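Local atomic coordinates of catalase (Bacillus pumilus, PDB entry 4QOL), a protein that catalyses the breakdown of hydrogen peroxide to water and oxygen at a haem group, and shows peroxidase-like reactivity toward phenolic substrates. Residues Glu68-Met73 and Leu292-Arg297; Tyr216-Ser221 and Trp259-Gln264. All blocks are in the same frame, centred on the assembly; numbering follows the deposited sequence.

Interaction 1: residues Glu68-Met73 and Leu292-Arg297. With NA (sodium ion), chain I.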
# COMPACT_ATOMS: atom_id res chain seq x y z
N GLU A 68 5.66 -6.79 -38.10
CA GLU A 68 6.03 -6.22 -39.40
C GLU A 68 4.82 -6.01 -40.28
O GLU A 68 4.08 -6.94 -40.56
CB GLU A 68 7.03 -7.14 -40.13
CG GLU A 68 7.54 -6.52 -41.43
CD GLU A 68 8.72 -7.25 -42.00
OE1 GLU A 68 9.33 -8.07 -41.29
OE2 GLU A 68 9.03 -7.01 -43.17
N VAL A 69 4.71 -4.81 -40.82
CA VAL A 69 3.65 -4.46 -41.73
C VAL A 69 3.93 -5.09 -43.09
O VAL A 69 5.04 -4.94 -43.65
CB VAL A 69 3.53 -2.93 -41.92
CG1 VAL A 69 2.49 -2.55 -42.98
CG2 VAL A 69 3.18 -2.29 -40.57
N GLU A 70 2.91 -5.76 -43.59
CA GLU A 70 2.91 -6.23 -45.00
C GLU A 70 2.18 -5.26 -45.94
O GLU A 70 2.65 -4.95 -47.02
CB GLU A 70 2.29 -7.62 -45.12
CG GLU A 70 2.40 -8.14 -46.56
CD GLU A 70 1.94 -9.55 -46.76
OE1 GLU A 70 1.70 -9.92 -47.95
OE2 GLU A 70 1.84 -10.30 -45.79
N ASN A 71 1.02 -4.77 -45.52
CA ASN A 71 0.25 -3.81 -46.31
C ASN A 71 0.03 -2.55 -45.50
O ASN A 71 -0.59 -2.60 -44.43
CB ASN A 71 -1.08 -4.42 -46.70
CG ASN A 71 -0.92 -5.63 -47.59
OD1 ASN A 71 -0.21 -5.54 -48.60
ND2 ASN A 71 -1.45 -6.76 -47.20
N SER A 72 0.49 -1.42 -46.01
CA SER A 72 0.32 -0.18 -45.28
C SER A 72 -1.17 0.19 -45.21
O SER A 72 -1.99 -0.17 -46.09
CB SER A 72 1.20 0.91 -45.86
OG SER A 72 0.66 1.28 -47.06
N MET A 73 -1.54 0.81 -44.09
CA MET A 73 -2.96 1.01 -43.80
C MET A 73 -3.30 2.47 -43.84
O MET A 73 -4.33 2.88 -43.34
CB MET A 73 -3.29 0.38 -42.41
CG MET A 73 -3.33 -1.13 -42.41
SD MET A 73 -4.76 -1.75 -43.34
CE MET A 73 -3.86 -2.78 -44.48
N LEU A 292 -11.77 -10.22 -44.57
CA LEU A 292 -10.51 -10.04 -43.86
C LEU A 292 -9.42 -9.50 -44.77
O LEU A 292 -9.26 -9.99 -45.91
CB LEU A 292 -10.03 -11.34 -43.26
CG LEU A 292 -11.04 -12.01 -42.35
CD1 LEU A 292 -10.75 -13.50 -42.19
CD2 LEU A 292 -11.05 -11.33 -41.02
N GLN A 293 -8.73 -8.48 -44.30
CA GLN A 293 -7.72 -7.77 -45.06
C GLN A 293 -6.41 -7.91 -44.30
O GLN A 293 -6.35 -7.51 -43.14
CB GLN A 293 -8.09 -6.30 -45.20
CG GLN A 293 -9.42 -6.09 -45.88
CD GLN A 293 -9.62 -4.69 -46.30
OE1 GLN A 293 -8.71 -4.08 -46.90
NE2 GLN A 293 -10.78 -4.13 -45.99
N LYS A 294 -5.36 -8.44 -44.95
CA LYS A 294 -4.11 -8.71 -44.27
C LYS A 294 -3.35 -7.42 -43.97
O LYS A 294 -3.25 -6.55 -44.83
CB LYS A 294 -3.23 -9.66 -45.07
CG LYS A 294 -2.09 -10.26 -44.23
CD LYS A 294 -1.33 -11.25 -45.08
CE LYS A 294 -0.35 -12.02 -44.22
NZ LYS A 294 0.58 -12.75 -45.09
N VAL A 295 -2.85 -7.31 -42.72
CA VAL A 295 -2.06 -6.16 -42.30
C VAL A 295 -0.59 -6.47 -42.18
O VAL A 295 0.27 -5.74 -42.71
CB VAL A 295 -2.59 -5.52 -41.02
CG1 VAL A 295 -1.72 -4.32 -40.63
CG2 VAL A 295 -4.05 -5.19 -41.19
N GLY A 296 -0.27 -7.55 -41.49
CA GLY A 296 1.09 -7.88 -41.22
C GLY A 296 1.22 -9.06 -40.31
O GLY A 296 0.27 -9.85 -40.17
N ARG A 297 2.43 -9.24 -39.82
CA ARG A 297 2.72 -10.45 -39.08
C ARG A 297 3.54 -10.16 -37.83
O ARG A 297 4.47 -9.35 -37.84
CB ARG A 297 3.53 -11.46 -39.93
CG ARG A 297 3.85 -12.79 -39.23
CD ARG A 297 4.64 -13.61 -40.24
NE ARG A 297 4.86 -15.03 -39.98
CZ ARG A 297 4.08 -16.04 -40.36
NH1 ARG A 297 2.89 -15.87 -40.91
NH2 ARG A 297 4.48 -17.28 -40.07
NA NA I . 0.76 0.61 -49.20
O HOH W 1 -0.96 -0.79 -48.87
O HOH W 2 1.08 -0.53 -50.89
O HOH W 3 2.24 1.73 -49.50
O HOH W 4 -0.36 2.06 -50.00
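The side chain of Glu70 slants across that of Lys294. Its CB rests 3.7 Å from Val295 O and also borders Gly296 CA. CG lies anti to the backbone N (chi1 -176°), and the extended chain carries the carboxylate out to the lysine, CD coming near Lys294 NZ and CD. There OE2 takes Lys294 NZ at 2.8 Å on its syn lone pair, a salt bridge, while OE1 stays 4.2 Å from NZ. Lys294 CE packs near OE2. Two long, flexible, oppositely charged residues suit this partly exposed margin.

Val295 O accepts both Glu70 N (2.8 Å) and Asn71 N (3.1 Å), so one carbonyl grips the chain as it leaves strand 60-69. Asn71 adds a side-chain bond, ND2 to Lys294 O at 3.0 Å, the acceptor lying close to its amide plane. Gly296, with no side chain, lets its CA come within 3.2 Å of Glu68 O in a CA-H...O contact. On the buried side, Met73 CG packs on Val295 CG1.

Ser72 turns outward and binds a sodium ion through OG, with Glu85 as the other protein ligand. Strand 293-302 lies between 60-69 and 258-267, and Val295 and Gly296 form a classic beta bulge opposite Leu261.

Interaction 2: residues Tyr216-Ser221 and Trp259-Gln264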
# COMPACT_ATOMS: atom_id res chain seq x y z
N TYR A 216 -10.15 -6.40 -35.39
CA TYR A 216 -8.85 -7.06 -35.50
C TYR A 216 -8.95 -8.59 -35.30
O TYR A 216 -9.70 -9.08 -34.40
CB TYR A 216 -7.93 -6.55 -34.43
CG TYR A 216 -7.51 -5.09 -34.50
CD1 TYR A 216 -6.46 -4.68 -35.30
CD2 TYR A 216 -8.10 -4.14 -33.65
CE1 TYR A 216 -6.05 -3.36 -35.33
CE2 TYR A 216 -7.66 -2.83 -33.64
CZ TYR A 216 -6.64 -2.45 -34.49
OH TYR A 216 -6.19 -1.17 -34.42
N HIS A 217 -8.13 -9.32 -36.04
CA HIS A 217 -8.09 -10.77 -35.94
C HIS A 217 -6.66 -11.26 -36.06
O HIS A 217 -5.92 -10.78 -36.95
CB HIS A 217 -8.90 -11.37 -37.09
CG HIS A 217 -10.33 -10.96 -37.08
ND1 HIS A 217 -11.29 -11.62 -36.33
CD2 HIS A 217 -10.98 -9.98 -37.73
CE1 HIS A 217 -12.46 -11.05 -36.52
NE2 HIS A 217 -12.30 -10.06 -37.37
N TRP A 218 -6.24 -12.16 -35.17
CA TRP A 218 -4.92 -12.77 -35.25
C TRP A 218 -5.09 -14.26 -35.67
O TRP A 218 -5.82 -15.02 -35.00
CB TRP A 218 -4.25 -12.76 -33.87
CG TRP A 218 -3.87 -11.43 -33.30
CD1 TRP A 218 -4.47 -10.78 -32.21
CD2 TRP A 218 -2.76 -10.59 -33.68
NE1 TRP A 218 -3.79 -9.60 -31.93
CE2 TRP A 218 -2.73 -9.48 -32.79
CE3 TRP A 218 -1.74 -10.70 -34.65
CZ2 TRP A 218 -1.74 -8.50 -32.85
CZ3 TRP A 218 -0.77 -9.67 -34.74
CH2 TRP A 218 -0.79 -8.59 -33.84
N ARG A 219 -4.40 -14.65 -36.73
CA ARG A 219 -4.41 -16.04 -37.24
C ARG A 219 -3.05 -16.74 -37.02
O ARG A 219 -2.01 -16.29 -37.54
CB ARG A 219 -4.74 -16.06 -38.73
CG ARG A 219 -6.22 -16.08 -38.88
CD ARG A 219 -6.72 -15.66 -40.26
NE ARG A 219 -6.12 -16.35 -41.38
CZ ARG A 219 -6.47 -16.10 -42.65
NH1 ARG A 219 -7.42 -15.20 -42.94
NH2 ARG A 219 -5.90 -16.79 -43.64
N PRO A 220 -3.05 -17.79 -36.21
CA PRO A 220 -1.81 -18.44 -35.86
C PRO A 220 -1.14 -19.15 -37.00
O PRO A 220 -1.76 -19.95 -37.69
CB PRO A 220 -2.25 -19.46 -34.82
CG PRO A 220 -3.69 -19.74 -35.14
CD PRO A 220 -4.23 -18.47 -35.63
N SER A 221 0.15 -18.90 -37.15
CA SER A 221 0.94 -19.65 -38.12
C SER A 221 0.96 -21.11 -37.77
O SER A 221 1.06 -21.96 -38.66
CB SER A 221 2.38 -19.13 -38.15
OG SER A 221 3.04 -19.34 -36.91
N TRP A 259 1.66 -14.93 -35.68
CA TRP A 259 0.27 -14.68 -36.03
C TRP A 259 0.24 -13.63 -37.09
O TRP A 259 0.92 -12.57 -37.00
CB TRP A 259 -0.54 -14.15 -34.85
CG TRP A 259 -0.78 -15.16 -33.77
CD1 TRP A 259 -1.93 -15.83 -33.52
CD2 TRP A 259 0.17 -15.61 -32.78
NE1 TRP A 259 -1.76 -16.69 -32.45
CE2 TRP A 259 -0.48 -16.57 -31.99
CE3 TRP A 259 1.49 -15.25 -32.48
CZ2 TRP A 259 0.12 -17.16 -30.90
CZ3 TRP A 259 2.12 -15.87 -31.41
CH2 TRP A 259 1.43 -16.85 -30.65
N ASP A 260 -0.61 -13.87 -38.07
CA ASP A 260 -0.93 -12.84 -39.02
C ASP A 260 -2.06 -12.01 -38.52
O ASP A 260 -3.07 -12.52 -38.03
CB ASP A 260 -1.27 -13.45 -40.41
CG ASP A 260 -0.06 -14.08 -41.09
OD1 ASP A 260 1.08 -13.57 -40.93
OD2 ASP A 260 -0.23 -15.07 -41.81
N LEU A 261 -1.89 -10.70 -38.66
CA LEU A 261 -2.95 -9.73 -38.32
C LEU A 261 -3.82 -9.39 -39.54
O LEU A 261 -3.30 -9.00 -40.55
CB LEU A 261 -2.31 -8.40 -37.84
CG LEU A 261 -3.30 -7.40 -37.28
CD1 LEU A 261 -4.06 -7.94 -36.06
CD2 LEU A 261 -2.56 -6.12 -36.92
N TYR A 262 -5.12 -9.59 -39.41
CA TYR A 262 -6.12 -9.22 -40.38
C TYR A 262 -7.08 -8.23 -39.74
O TYR A 262 -7.34 -8.29 -38.55
CB TYR A 262 -6.93 -10.41 -40.83
CG TYR A 262 -6.17 -11.38 -41.69
CD1 TYR A 262 -5.37 -12.33 -41.09
CD2 TYR A 262 -6.19 -11.29 -43.08
CE1 TYR A 262 -4.61 -13.21 -41.85
CE2 TYR A 262 -5.43 -12.18 -43.85
CZ TYR A 262 -4.67 -13.16 -43.20
OH TYR A 262 -3.93 -14.04 -43.99
N VAL A 263 -7.60 -7.32 -40.55
CA VAL A 263 -8.70 -6.47 -40.11
C VAL A 263 -9.92 -6.62 -41.00
O VAL A 263 -9.83 -6.99 -42.16
CB VAL A 263 -8.32 -4.98 -40.02
CG1 VAL A 263 -7.26 -4.81 -38.94
CG2 VAL A 263 -7.83 -4.43 -41.35
N GLN A 264 -11.08 -6.30 -40.42
CA GLN A 264 -12.28 -5.99 -41.19
C GLN A 264 -12.61 -4.52 -41.03
O GLN A 264 -12.43 -3.96 -39.94
CB GLN A 264 -13.48 -6.81 -40.65
CG GLN A 264 -13.37 -8.31 -40.72
CD GLN A 264 -14.50 -8.99 -39.96
OE1 GLN A 264 -14.48 -9.05 -38.73
NE2 GLN A 264 -15.49 -9.51 -40.68
O HOH W 5 -1.06 -17.16 -40.17
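Trp259 and Pro220 face each other as a non-hydrogen-bonded pair, the indole CD1 lying 3.5 Å from Pro220 CA. The CB of Trp259 meets Trp218 CE3 at 3.7 Å, and the two indole side chains cross at about a right angle. Large flat rings fill this buried face well, and Met194 O satisfies Trp259 NE1. Beside them Leu261 CD1 sits over the centre of the Trp218 six-membered ring, 3.6 Å from its centroid, in a CH-pi contact.

From the face of His217, Arg219, Asp260 and Tyr262, His217 NE2 donates to Gln264 OE1 (2.8 Å), approaching from above the carbonyl plane, with ring and amide turned 60° apart. Histidine suits this place: a flat ring with an N-H at its rim for the glutamine oxygen. Gln264 NE2 is bonded to Tyr290 O and Trp285 O, which fixes which end of the amide faces the histidine.

Arg219 reaches diagonally to Tyr262. A bend at chi3 (51°) lays its guanidinium flat on the phenol ring, planes 7° apart and centres 4.0 Å apart, an off-centre cation-pi stack. Replacing Tyr262 by an alanine would probably leave the guanidinium without its aromatic platform and free to turn.

Four backbone hydrogen bonds, two each at His217-Tyr262 and Arg219-Asp260, join these antiparallel strands. Both belong to the antiparallel beta-barrel of the catalase fold, whose haem lies about 10 Å from the Tyr216 side chain.

Strand 293-302 follows 258-267 in the chain and pairs with it, so the two interactions lie on the two sides of that seam, which probable hydrogen bonds between Leu261 and both Val295 and Gly296 close. Interaction 2 is the more regular, five paired positions long, and buries 726 Å² against 411 Å² for interaction 1. Its face of Tyr216, Trp218, Trp259 and Leu261 is buried, whereas interaction 1 frays into a loop, where a salt bridge, an asparagine amide on a backbone carbonyl and a metal ligand take the place of packed indoles and a guanidinium-phenol stack. Charge runs across the boundary too: Arg297 of the first contact forms a salt bridge with Asp260 of the second.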